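Local coordinates for protein o-succinylbenzoate synthase (Synechococcus elongatus, PDB 2OZT) that catalyses the dehydration of 2-succinyl-6-hydroxy-2,4-cyclohexadiene-1-carboxylate to 2-succinylbenzoate, a metal-dependent step in phylloquinone biosynthesis, at residues P51-E56 with S223-A228; M142-E147 with N178-W183; P307-T310 with A314-R317; R106-C111 with T289-H294. One frame throughout, in Å; residues are numbered along the deposited sequence.

Interaction 1: P51-E56 with S223-A228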
loop_
_atom_site.group_PDB
_atom_site.type_symbol
_atom_site.label_atom_id
_atom_site.label_comp_id
_atom_site.label_asym_id
_atom_site.label_seq_id
_atom_site.Cartn_x
_atom_site.Cartn_y
_atom_site.Cartn_z
ATOM N N PRO A 51 5.004 11.338 -0.444
ATOM C CA PRO A 51 6.340 11.925 -0.318
ATOM C C PRO A 51 7.357 10.928 0.253
ATOM O O PRO A 51 7.091 10.284 1.283
ATOM C CB PRO A 51 6.108 13.087 0.663
ATOM C CG PRO A 51 4.682 13.586 0.294
ATOM C CD PRO A 51 3.969 12.214 0.149
ATOM N N GLY A 52 8.482 10.810 -0.441
ATOM C CA GLY A 52 9.542 9.910 -0.011
ATOM C C GLY A 52 9.494 8.558 -0.682
ATOM O O GLY A 52 10.501 7.860 -0.705
ATOM N N TRP A 53 8.340 8.191 -1.251
ATOM C CA TRP A 53 8.180 6.879 -1.850
ATOM C C TRP A 53 8.285 6.992 -3.377
ATOM O O TRP A 53 7.328 7.362 -4.083
ATOM C CB TRP A 53 6.866 6.237 -1.405
ATOM C CG TRP A 53 6.785 5.915 0.064
ATOM C CD1 TRP A 53 6.785 6.814 1.105
ATOM C CD2 TRP A 53 6.699 4.618 0.657
ATOM N NE1 TRP A 53 6.689 6.159 2.297
ATOM C CE2 TRP A 53 6.646 4.804 2.061
ATOM C CE3 TRP A 53 6.652 3.311 0.143
ATOM C CZ2 TRP A 53 6.543 3.753 2.959
ATOM C CZ3 TRP A 53 6.547 2.253 1.049
ATOM C CH2 TRP A 53 6.502 2.479 2.446
ATOM N N GLY A 54 9.457 6.678 -3.899
ATOM C CA GLY A 54 9.757 6.913 -5.302
ATOM C C GLY A 54 10.007 8.369 -5.678
ATOM O O GLY A 54 10.044 9.263 -4.817
ATOM N N SER A 55 10.117 8.610 -6.979
ATOM C CA SER A 55 10.499 9.923 -7.494
ATOM C C SER A 55 9.333 10.803 -7.918
ATOM O O SER A 55 9.537 11.978 -8.248
ATOM C CB SER A 55 11.445 9.772 -8.698
ATOM O OG SER A 55 10.829 9.013 -9.729
ATOM N N GLU A 56 8.121 10.248 -7.936
ATOM C CA GLU A 56 6.990 11.058 -8.409
ATOM C C GLU A 56 6.607 12.078 -7.341
ATOM O O GLU A 56 6.532 11.761 -6.128
ATOM C CB GLU A 56 5.795 10.134 -8.686
ATOM C CG GLU A 56 4.537 10.867 -9.128
ATOM C CD GLU A 56 3.451 9.858 -9.544
ATOM O OE1 GLU A 56 3.497 8.724 -9.019
ATOM O OE2 GLU A 56 2.540 10.225 -10.339
ATOM N N SER A 223 10.992 -0.923 -1.069
ATOM C CA SER A 223 11.681 -1.280 -2.299
ATOM C C SER A 223 10.789 -1.377 -3.529
ATOM O O SER A 223 11.320 -1.373 -4.666
ATOM C CB SER A 223 12.407 -2.626 -2.145
ATOM O OG SER A 223 13.597 -2.511 -1.350
ATOM N N VAL A 224 9.478 -1.545 -3.305
ATOM C CA VAL A 224 8.554 -1.752 -4.424
ATOM C C VAL A 224 7.390 -0.763 -4.409
ATOM O O VAL A 224 6.367 -0.992 -3.793
ATOM C CB VAL A 224 8.079 -3.225 -4.583
ATOM C CG1 VAL A 224 9.258 -4.123 -5.058
ATOM C CG2 VAL A 224 7.486 -3.804 -3.294
ATOM N N VAL A 225 7.591 0.349 -5.083
ATOM C CA VAL A 225 6.555 1.375 -5.206
ATOM C C VAL A 225 5.877 1.265 -6.584
ATOM O O VAL A 225 4.653 1.062 -6.695
ATOM C CB VAL A 225 7.173 2.760 -4.958
ATOM C CG1 VAL A 225 6.123 3.881 -5.186
ATOM C CG2 VAL A 225 7.767 2.815 -3.519
ATOM N N SER A 226 6.682 1.347 -7.627
ATOM C CA SER A 226 6.174 1.359 -9.004
ATOM C C SER A 226 6.196 -0.010 -9.666
ATOM O O SER A 226 6.913 -0.933 -9.219
ATOM C CB SER A 226 7.038 2.299 -9.853
ATOM O OG SER A 226 8.348 1.732 -9.992
ATOM N N ALA A 227 5.397 -0.152 -10.732
ATOM C CA ALA A 227 5.462 -1.361 -11.544
ATOM C C ALA A 227 6.890 -1.689 -11.995
ATOM O O ALA A 227 7.308 -2.867 -12.011
ATOM C CB ALA A 227 4.533 -1.207 -12.761
ATOM N N ALA A 228 7.647 -0.659 -12.372
ATOM C CA ALA A 228 9.039 -0.923 -12.816
ATOM C C ALA A 228 9.893 -1.574 -11.737
ATOM O O ALA A 228 10.701 -2.448 -12.046
ATOM C CB ALA A 228 9.688 0.361 -13.330
#

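Interaction 2: M142-E147 with N178-W183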
loop_
_atom_site.group_PDB
_atom_site.type_symbol
_atom_site.label_atom_id
_atom_site.label_comp_id
_atom_site.label_asym_id
_atom_site.label_seq_id
_atom_site.Cartn_x
_atom_site.Cartn_y
_atom_site.Cartn_z
HETATM N N MSE A 142 13.503 -0.347 19.211
HETATM C CA MSE A 142 14.271 -0.586 20.452
HETATM C C MSE A 142 15.447 -1.481 20.094
HETATM O O MSE A 142 15.639 -1.812 18.927
HETATM C CB MSE A 142 13.403 -1.263 21.510
HETATM C CG MSE A 142 12.058 -0.574 21.753
HETATM SE SE MSE A 142 11.144 -1.439 23.166
HETATM C CE MSE A 142 11.528 -3.270 22.746
ATOM N N SER A 143 16.243 -1.903 21.077
ATOM C CA SER A 143 17.339 -2.838 20.782
ATOM C C SER A 143 16.766 -4.174 20.306
ATOM O O SER A 143 15.639 -4.516 20.668
ATOM C CB SER A 143 18.231 -3.069 22.011
ATOM O OG SER A 143 17.531 -3.805 22.989
ATOM N N PRO A 144 17.518 -4.936 19.501
ATOM C CA PRO A 144 17.075 -6.269 19.126
ATOM C C PRO A 144 16.716 -7.161 20.291
ATOM O O PRO A 144 15.741 -7.891 20.233
ATOM C CB PRO A 144 18.271 -6.839 18.325
ATOM C CG PRO A 144 18.928 -5.659 17.761
ATOM C CD PRO A 144 18.739 -4.540 18.762
ATOM N N GLU A 145 17.489 -7.095 21.374
ATOM C CA GLU A 145 17.242 -8.000 22.469
ATOM C C GLU A 145 15.940 -7.656 23.172
ATOM O O GLU A 145 15.216 -8.559 23.581
ATOM C CB GLU A 145 18.393 -7.957 23.471
ATOM C CG GLU A 145 19.699 -8.529 22.940
ATOM C CD GLU A 145 20.306 -7.755 21.761
ATOM O OE1 GLU A 145 20.203 -6.488 21.695
ATOM O OE2 GLU A 145 20.893 -8.445 20.885
ATOM N N GLU A 146 15.641 -6.366 23.274
ATOM C CA GLU A 146 14.391 -5.932 23.907
ATOM C C GLU A 146 13.182 -6.349 23.055
ATOM O O GLU A 146 12.194 -6.868 23.574
ATOM C CB GLU A 146 14.372 -4.432 24.094
ATOM C CG GLU A 146 15.271 -3.933 25.226
ATOM C CD GLU A 146 15.358 -2.430 25.198
ATOM O OE1 GLU A 146 16.113 -1.884 24.367
ATOM O OE2 GLU A 146 14.640 -1.783 25.988
ATOM N N GLU A 147 13.306 -6.139 21.749
ATOM C CA GLU A 147 12.214 -6.535 20.846
ATOM C C GLU A 147 12.033 -8.042 20.801
ATOM O O GLU A 147 10.916 -8.533 20.711
ATOM C CB GLU A 147 12.415 -5.916 19.449
ATOM C CG GLU A 147 12.202 -4.414 19.506
ATOM C CD GLU A 147 12.408 -3.690 18.178
ATOM O OE1 GLU A 147 12.987 -4.323 17.263
ATOM O OE2 GLU A 147 12.038 -2.496 18.110
ATOM N N ASN A 178 20.992 -9.975 9.995
ATOM C CA ASN A 178 21.437 -11.345 10.042
ATOM C C ASN A 178 21.236 -12.006 11.413
ATOM O O ASN A 178 20.796 -13.158 11.487
ATOM C CB ASN A 178 22.877 -11.414 9.578
ATOM C CG ASN A 178 23.178 -12.702 8.924
ATOM O OD1 ASN A 178 23.159 -12.816 7.701
ATOM N ND2 ASN A 178 23.418 -13.715 9.729
ATOM N N ARG A 179 21.519 -11.245 12.481
ATOM C CA ARG A 179 21.316 -11.759 13.852
ATOM C C ARG A 179 19.821 -12.013 14.117
ATOM O O ARG A 179 19.444 -13.033 14.701
ATOM C CB ARG A 179 21.902 -10.802 14.878
ATOM C CG ARG A 179 23.443 -10.822 14.878
ATOM C CD ARG A 179 24.047 -10.312 16.209
ATOM N NE ARG A 179 23.438 -9.035 16.616
ATOM C CZ ARG A 179 23.716 -7.854 16.063
ATOM N NH1 ARG A 179 24.610 -7.757 15.088
ATOM N NH2 ARG A 179 23.092 -6.756 16.492
ATOM N N TRP A 180 18.953 -11.107 13.625
ATOM C CA TRP A 180 17.511 -11.298 13.743
ATOM C C TRP A 180 17.000 -12.534 13.026
ATOM O O TRP A 180 16.198 -13.302 13.567
ATOM C CB TRP A 180 16.794 -10.079 13.170
ATOM C CG TRP A 180 16.236 -9.128 14.198
ATOM C CD1 TRP A 180 16.718 -7.901 14.521
ATOM C CD2 TRP A 180 15.049 -9.317 14.967
ATOM N NE1 TRP A 180 15.894 -7.297 15.468
ATOM C CE2 TRP A 180 14.864 -8.155 15.749
ATOM C CE3 TRP A 180 14.107 -10.345 15.044
ATOM C CZ2 TRP A 180 13.756 -8.009 16.634
ATOM C CZ3 TRP A 180 13.038 -10.211 15.940
ATOM C CH2 TRP A 180 12.857 -9.042 16.682
ATOM N N PHE A 181 17.490 -12.774 11.814
ATOM C CA PHE A 181 17.037 -13.952 11.110
ATOM C C PHE A 181 17.507 -15.243 11.768
ATOM O O PHE A 181 16.800 -16.231 11.730
ATOM C CB PHE A 181 17.383 -13.885 9.619
ATOM C CG PHE A 181 16.469 -12.947 8.860
ATOM C CD1 PHE A 181 15.129 -13.275 8.710
ATOM C CD2 PHE A 181 16.939 -11.761 8.333
ATOM C CE1 PHE A 181 14.257 -12.400 8.050
ATOM C CE2 PHE A 181 16.088 -10.892 7.676
ATOM C CZ PHE A 181 14.743 -11.208 7.551
ATOM N N ALA A 182 18.676 -15.185 12.391
ATOM C CA ALA A 182 19.209 -16.381 13.108
ATOM C C ALA A 182 18.347 -16.620 14.347
ATOM O O ALA A 182 17.968 -17.771 14.637
ATOM C CB ALA A 182 20.646 -16.183 13.472
ATOM N N TRP A 183 17.988 -15.546 15.058
ATOM C CA TRP A 183 17.078 -15.660 16.205
ATOM C C TRP A 183 15.731 -16.224 15.787
ATOM O O TRP A 183 15.158 -17.094 16.459
ATOM C CB TRP A 183 16.859 -14.301 16.869
ATOM C CG TRP A 183 16.096 -14.378 18.182
ATOM C CD1 TRP A 183 16.643 -14.451 19.428
ATOM C CD2 TRP A 183 14.677 -14.344 18.367
ATOM N NE1 TRP A 183 15.653 -14.463 20.381
ATOM C CE2 TRP A 183 14.434 -14.418 19.762
ATOM C CE3 TRP A 183 13.585 -14.268 17.500
ATOM C CZ2 TRP A 183 13.152 -14.435 20.301
ATOM C CZ3 TRP A 183 12.288 -14.271 18.044
ATOM C CH2 TRP A 183 12.088 -14.347 19.436
HETATM O O HOH W 1 21.250 -9.151 18.473
HETATM O O HOH W 2 15.556 -4.495 16.185
#

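Interaction 3: P307-T310 with A314-R317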
loop_
_atom_site.group_PDB
_atom_site.type_symbol
_atom_site.label_atom_id
_atom_site.label_comp_id
_atom_site.label_asym_id
_atom_site.label_seq_id
_atom_site.Cartn_x
_atom_site.Cartn_y
_atom_site.Cartn_z
ATOM N N PRO A 307 -13.778 5.996 4.405
ATOM C CA PRO A 307 -14.814 4.993 4.180
ATOM C C PRO A 307 -15.131 4.818 2.692
ATOM O O PRO A 307 -15.174 5.799 1.931
ATOM C CB PRO A 307 -16.017 5.569 4.948
ATOM C CG PRO A 307 -15.341 6.410 6.053
ATOM C CD PRO A 307 -14.222 7.069 5.320
ATOM N N LEU A 308 -15.318 3.569 2.275
ATOM C CA LEU A 308 -15.607 3.310 0.874
ATOM C C LEU A 308 -16.893 4.002 0.430
ATOM O O LEU A 308 -17.857 4.106 1.218
ATOM C CB LEU A 308 -15.662 1.814 0.573
ATOM C CG LEU A 308 -14.452 0.996 1.042
ATOM C CD1 LEU A 308 -14.575 -0.387 0.483
ATOM C CD2 LEU A 308 -13.125 1.642 0.602
ATOM N N LEU A 309 -16.891 4.456 -0.812
ATOM C CA LEU A 309 -18.000 5.200 -1.391
ATOM C C LEU A 309 -19.014 4.252 -2.012
ATOM O O LEU A 309 -18.680 3.483 -2.904
ATOM C CB LEU A 309 -17.448 6.162 -2.434
ATOM C CG LEU A 309 -16.467 7.193 -1.842
ATOM C CD1 LEU A 309 -15.705 7.868 -2.968
ATOM C CD2 LEU A 309 -17.186 8.227 -1.034
ATOM N N THR A 310 -20.260 4.331 -1.536
ATOM C CA THR A 310 -21.301 3.352 -1.904
ATOM C C THR A 310 -22.401 3.924 -2.811
ATOM O O THR A 310 -23.266 3.179 -3.285
ATOM C CB THR A 310 -21.937 2.697 -0.653
ATOM O OG1 THR A 310 -22.629 3.689 0.110
ATOM C CG2 THR A 310 -20.880 2.029 0.229
ATOM N N ALA A 314 -22.354 10.318 -3.160
ATOM C CA ALA A 314 -21.238 10.425 -2.214
ATOM C C ALA A 314 -19.975 10.944 -2.905
ATOM O O ALA A 314 -19.224 11.742 -2.314
ATOM C CB ALA A 314 -20.945 9.093 -1.545
ATOM N N TYR A 315 -19.741 10.504 -4.141
ATOM C CA TYR A 315 -18.630 11.039 -4.924
ATOM C C TYR A 315 -18.872 12.514 -5.201
ATOM O O TYR A 315 -17.956 13.333 -5.072
ATOM C CB TYR A 315 -18.487 10.330 -6.266
ATOM C CG TYR A 315 -17.858 8.947 -6.189
ATOM C CD1 TYR A 315 -18.627 7.821 -5.924
ATOM C CD2 TYR A 315 -16.513 8.770 -6.464
ATOM C CE1 TYR A 315 -18.069 6.546 -5.875
ATOM C CE2 TYR A 315 -15.934 7.500 -6.427
ATOM C CZ TYR A 315 -16.712 6.389 -6.126
ATOM O OH TYR A 315 -16.158 5.116 -6.092
ATOM N N GLU A 316 -20.097 12.835 -5.630
ATOM C CA GLU A 316 -20.423 14.224 -5.962
ATOM C C GLU A 316 -20.275 15.155 -4.759
ATOM O O GLU A 316 -19.764 16.267 -4.921
ATOM C CB GLU A 316 -21.810 14.342 -6.588
ATOM C CG GLU A 316 -21.862 13.861 -8.062
ATOM C CD GLU A 316 -21.313 14.877 -9.104
ATOM O OE1 GLU A 316 -20.167 15.424 -8.971
ATOM O OE2 GLU A 316 -22.039 15.114 -10.103
ATOM N N ARG A 317 -20.688 14.711 -3.570
ATOM C CA ARG A 317 -20.486 15.483 -2.325
ATOM C C ARG A 317 -19.009 15.751 -2.063
ATOM O O ARG A 317 -18.626 16.871 -1.697
ATOM C CB ARG A 317 -21.076 14.768 -1.104
ATOM C CG ARG A 317 -22.613 14.806 -0.976
ATOM C CD ARG A 317 -23.074 14.272 0.393
ATOM N NE ARG A 317 -23.840 13.022 0.289
ATOM C CZ ARG A 317 -23.421 11.816 0.675
ATOM N NH1 ARG A 317 -24.223 10.767 0.516
ATOM N NH2 ARG A 317 -22.210 11.639 1.205
HETATM O O HOH W 3 -18.185 3.134 -5.666
#

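Interaction 4: R106-C111 with T289-H294. With PO4 (phosphate ion), chain B.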
loop_
_atom_site.group_PDB
_atom_site.type_symbol
_atom_site.label_atom_id
_atom_site.label_comp_id
_atom_site.label_asym_id
_atom_site.label_seq_id
_atom_site.Cartn_x
_atom_site.Cartn_y
_atom_site.Cartn_z
ATOM N N ARG A 106 -16.410 -5.575 -1.338
ATOM C CA ARG A 106 -16.640 -6.465 -0.219
ATOM C C ARG A 106 -15.625 -6.222 0.890
ATOM O O ARG A 106 -14.542 -5.659 0.631
ATOM C CB ARG A 106 -16.638 -7.925 -0.675
ATOM C CG ARG A 106 -15.281 -8.536 -0.762
ATOM C CD ARG A 106 -15.323 -9.964 -1.257
ATOM N NE ARG A 106 -15.520 -10.019 -2.705
ATOM C CZ ARG A 106 -15.588 -11.166 -3.374
ATOM N NH1 ARG A 106 -15.478 -12.322 -2.699
ATOM N NH2 ARG A 106 -15.745 -11.163 -4.679
ATOM N N PRO A 107 -16.019 -6.571 2.126
ATOM C CA PRO A 107 -15.047 -6.711 3.171
ATOM C C PRO A 107 -14.041 -7.774 2.766
ATOM O O PRO A 107 -14.401 -8.882 2.353
ATOM C CB PRO A 107 -15.885 -7.179 4.381
ATOM C CG PRO A 107 -17.106 -7.754 3.784
ATOM C CD PRO A 107 -17.381 -6.850 2.622
ATOM N N TRP A 108 -12.784 -7.370 2.800
ATOM C CA TRP A 108 -11.665 -8.292 2.869
ATOM C C TRP A 108 -11.040 -8.210 4.249
ATOM O O TRP A 108 -11.146 -7.154 4.907
ATOM C CB TRP A 108 -10.641 -7.843 1.834
ATOM C CG TRP A 108 -11.169 -7.902 0.428
ATOM C CD1 TRP A 108 -11.626 -6.854 -0.327
ATOM C CD2 TRP A 108 -11.310 -9.082 -0.393
ATOM N NE1 TRP A 108 -12.026 -7.300 -1.557
ATOM C CE2 TRP A 108 -11.854 -8.657 -1.630
ATOM C CE3 TRP A 108 -11.050 -10.432 -0.206
ATOM C CZ2 TRP A 108 -12.107 -9.538 -2.687
ATOM C CZ3 TRP A 108 -11.320 -11.326 -1.288
ATOM C CH2 TRP A 108 -11.862 -10.856 -2.494
ATOM N N PRO A 109 -10.401 -9.301 4.697
ATOM C CA PRO A 109 -9.701 -9.221 5.984
ATOM C C PRO A 109 -8.669 -8.102 5.951
ATOM O O PRO A 109 -7.994 -7.920 4.907
ATOM C CB PRO A 109 -8.976 -10.562 6.075
ATOM C CG PRO A 109 -9.844 -11.506 5.290
ATOM C CD PRO A 109 -10.304 -10.657 4.112
ATOM N N ILE A 110 -8.521 -7.417 7.086
ATOM C CA ILE A 110 -7.624 -6.266 7.208
ATOM C C ILE A 110 -6.575 -6.554 8.274
ATOM O O ILE A 110 -6.903 -7.098 9.323
ATOM C CB ILE A 110 -8.400 -5.004 7.659
ATOM C CG1 ILE A 110 -9.545 -4.678 6.693
ATOM C CG2 ILE A 110 -7.453 -3.786 7.820
ATOM C CD1 ILE A 110 -9.056 -4.340 5.275
ATOM N N CYS A 111 -5.323 -6.202 8.009
ATOM C CA CYS A 111 -4.234 -6.401 9.002
ATOM C C CYS A 111 -4.287 -5.319 10.051
ATOM O O CYS A 111 -4.425 -4.123 9.738
ATOM C CB CYS A 111 -2.920 -6.331 8.240
ATOM S SG CYS A 111 -1.483 -6.533 9.270
ATOM N N THR A 289 -11.375 -8.423 -8.908
ATOM C CA THR A 289 -10.656 -9.211 -9.923
ATOM C C THR A 289 -9.466 -9.974 -9.314
ATOM O O THR A 289 -9.364 -11.189 -9.490
ATOM C CB THR A 289 -10.245 -8.339 -11.091
ATOM O OG1 THR A 289 -11.441 -7.868 -11.776
ATOM C CG2 THR A 289 -9.335 -9.125 -12.076
ATOM N N TRP A 290 -8.576 -9.276 -8.592
ATOM C CA TRP A 290 -7.367 -9.911 -8.107
ATOM C C TRP A 290 -7.583 -10.889 -6.951
ATOM O O TRP A 290 -6.785 -11.819 -6.796
ATOM C CB TRP A 290 -6.341 -8.840 -7.689
ATOM C CG TRP A 290 -5.855 -8.011 -8.867
ATOM C CD1 TRP A 290 -5.603 -8.452 -10.142
ATOM C CD2 TRP A 290 -5.506 -6.610 -8.849
ATOM N NE1 TRP A 290 -5.124 -7.401 -10.918
ATOM C CE2 TRP A 290 -5.047 -6.274 -10.132
ATOM C CE3 TRP A 290 -5.492 -5.628 -7.850
ATOM C CZ2 TRP A 290 -4.625 -4.978 -10.461
ATOM C CZ3 TRP A 290 -5.033 -4.347 -8.168
ATOM C CH2 TRP A 290 -4.640 -4.029 -9.484
ATOM N N GLN A 291 -8.645 -10.701 -6.171
ATOM C CA GLN A 291 -9.038 -11.638 -5.097
ATOM C C GLN A 291 -7.920 -11.967 -4.116
ATOM O O GLN A 291 -7.342 -13.060 -4.129
ATOM C CB GLN A 291 -9.595 -12.930 -5.695
ATOM C CG GLN A 291 -10.823 -12.626 -6.549
ATOM C CD GLN A 291 -12.100 -12.894 -5.852
ATOM O OE1 GLN A 291 -12.212 -13.848 -5.092
ATOM N NE2 GLN A 291 -13.099 -12.041 -6.089
ATOM N N PRO A 292 -7.601 -10.996 -3.268
ATOM C CA PRO A 292 -6.420 -11.129 -2.406
ATOM C C PRO A 292 -6.512 -12.325 -1.452
ATOM O O PRO A 292 -7.598 -12.694 -0.998
ATOM C CB PRO A 292 -6.403 -9.790 -1.622
ATOM C CG PRO A 292 -7.825 -9.288 -1.699
ATOM C CD PRO A 292 -8.327 -9.749 -3.051
ATOM N N CYS A 293 -5.352 -12.886 -1.127
ATOM C CA CYS A 293 -5.279 -14.031 -0.228
ATOM C C CYS A 293 -4.526 -13.759 1.059
ATOM O O CYS A 293 -4.195 -14.686 1.821
ATOM C CB CYS A 293 -4.624 -15.231 -0.932
ATOM S SG CYS A 293 -2.964 -14.939 -1.466
ATOM N N HIS A 294 -4.214 -12.490 1.299
ATOM C CA HIS A 294 -3.604 -12.063 2.567
ATOM C C HIS A 294 -4.293 -10.826 3.069
ATOM O O HIS A 294 -4.807 -10.014 2.262
ATOM C CB HIS A 294 -2.122 -11.756 2.362
ATOM C CG HIS A 294 -1.351 -12.937 1.857
ATOM N ND1 HIS A 294 -1.225 -14.101 2.588
ATOM C CD2 HIS A 294 -0.680 -13.140 0.687
ATOM C CE1 HIS A 294 -0.498 -14.973 1.898
ATOM N NE2 HIS A 294 -0.172 -14.428 0.737
HETATM P P PO4 B . -2.568 -13.477 5.940
HETATM O O1 PO4 B . -3.841 -12.722 6.160
HETATM O O2 PO4 B . -1.610 -12.497 5.356
HETATM O O3 PO4 B . -2.059 -13.943 7.306
HETATM O O4 PO4 B . -2.514 -14.719 5.070
HETATM O O HOH W 4 -7.647 -9.714 2.488
#

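Interaction 1: P51-E56 with S223-A228
Gly54 and Val225 mark the closest backbone approach of loop 51-56 to segment 223-228, with their CA atoms 6.4 Å apart. Segment 51-56 is irregular throughout, and 223-228 becomes helical only at Ala227, where helix 227-235 begins behind the N-cap Ser226, whose OG bonds to Glu229 N. The positive phi of Gly54 (74°) favours glycine, and a beta carbon built onto it would sit 3.6 Å from Val225 CG1, so the close approach uses a residue without a side chain.

Val225 points at the loop and divides its two methyls between different targets. Val225 CG1, anti to the backbone N (chi1 176°), rests 3.8 Å from Trp53 O. Val225 CG2, beside that N, reaches the edge of the indole near its plane, 3.9 Å from Trp53 CE3, and also brushes Trp53 CB at 4.1 Å. The valine thus meets the ring's rim, the two side chains crossing at about a right angle.

In the enolase superfamily a loop of the N-terminal domain covers the mouth of the barrel, and this contact fits that pattern: Trp53 touches the metal ligands Asp221 and Glu222, while Val224 O bonds to NZ of Lys245, the predicted proton acceptor. The valine methyls meet an indole edge and a carbonyl with no polar bond crossing, consistent with fit by shape rather than directional bonds.

Interaction 2: M142-E147 with N178-W183
Glu147 OE2 is gripped by two backbone N-H groups: the backbone N of Met142, a selenomethionine, lies 2.8 Å from Glu147 OE2, approaching 55° out of the carboxylate plane, and Val141 N is the second. The other oxygen, OE1, accepts from Gly140 N and from a water 2.8 Å from Glu147 OE1. That water in turn accepts from Trp180 NE1 at 2.9 Å, so the indole N-H is tied to the carboxylate through one molecule. The extended glutamate chain carries its acid to the loop while its base packs: Glu147 CB meets the indole edge, in plane, 3.8 Å from Trp180 CZ2. Pro144 CB adds an oblique contact, 3.7 Å from Trp180 NE1. A second water joins Glu145 OE2 to Arg179 NE, whose direct separation is 5.0 Å. Replacing Trp180 by an alanine would probably leave the bridging water without its indole donor and open a gap beside Pro144 and Glu147.

Ser143 and Glu146 form a capping box at the start of helix 144-157. This helix and helix 174-187 lie side by side on the outside of the barrel, following the adjacent parallel strands 134-138 and 163-167, and Trp180 also stacks on Trp172.

Interaction 3: P307-T310 with A314-R317
Leu309, in an irregular loop, lies across from Ala314 near the start of helix 312-320, with their CA atoms 6.2 Å apart and no direct hydrogen bond between the segments. The leucine side chain is directed at the helix and splits between two residues. Leu309 CD1 sits over one face of the phenol ring: it is 3.6 Å from the Tyr315 ring centroid and 15° off the ring normal, a CH-pi contact. CB follows along the same ring, with Leu309 CB 3.5 Å from Tyr315 CE1, while Leu309 CD2 meets Ala314 CB at 3.9 Å. With CD1 anti to CA (chi2 166°), that methyl reaches out over the ring while CD2 is left facing the alanine.

The helix is the last of the chain, and it binds back to the N-terminal domain: Glu316 makes a salt bridge with Arg34 and a hydrogen bond to Tyr44, both on the antiparallel sheet, and the Tyr315 and Tyr44 rings meet. On the barrel side, Leu309 N bonds to Thr281 OG1 and its side chain touches Ala277, both on helix 277-290, so the leucine joins that helix to the terminal one.

The polar end of Tyr315 is linked to the loop through a water in the ring plane, 2.9 Å from Tyr315 OH. The same water donates to Leu309 O at 2.8 Å, the carbonyl of the residue over the ring.

Interaction 4: R106-C111 with T289-H294
Trp108 is held between two side chains, with Pro292 on one face of the indole and Arg106 on the opposite one. Pro292 CD stands 3.6 Å from the centroid of the Trp108 six-membered ring and only 7° off its normal, a CH-pi contact. Arg106 CG lies 3.5 Å above the plane of the Trp108 ring, and the bend at the third torsion (77°) brings the guanidinium round so that its own face meets Trp108 CH2. Gln291 comes to the ring edge, its CD in plane and 3.9 Å from Trp108 CH2.

The contact joins the loop before strand 112-114, the first parallel barrel strand, to the end of helix 277-290, which Gln291 leaves with positive phi. Arg106 NH2 and Gln291 NE2, 3.1 Å apart, are two donors that do not bond, the guanidinium and amide planes being 78° apart; Arg106 NE forms a salt bridge with Glu288, and Gln291 NE2 bonds to Glu288 O. With an alanine in place of Trp108, Pro292 CD would probably lose its ring face and the aliphatic part of Arg106 be freer to turn.

His294 ND1 donates almost straight to O4 of a phosphate, probably from the crystallisation liquor, at 2.9 Å.

Interactions 1 and 4 alternate along the chain, their centres about 23 Å apart on opposite sides of the chain's centre; interaction 1 brings a loop of the N-terminal domain to the barrel, whereas interaction 4 joins the loop leading into the first barrel strand to the end of helix 277-290. Interaction 2 falls between the segments of both and stays within the barrel, joining two neighbouring outer helices. Interaction 3 comes last, about 44 Å centre to centre from interaction 2. Interactions 3 and 4 are neighbours, with nearest atoms about 5 Å apart, linked by the successive helices 277-290 and 312-320; both lie away from the annotated sites. Interaction 1 lies beside the bound sodium ion and Lys245, the predicted proton acceptor.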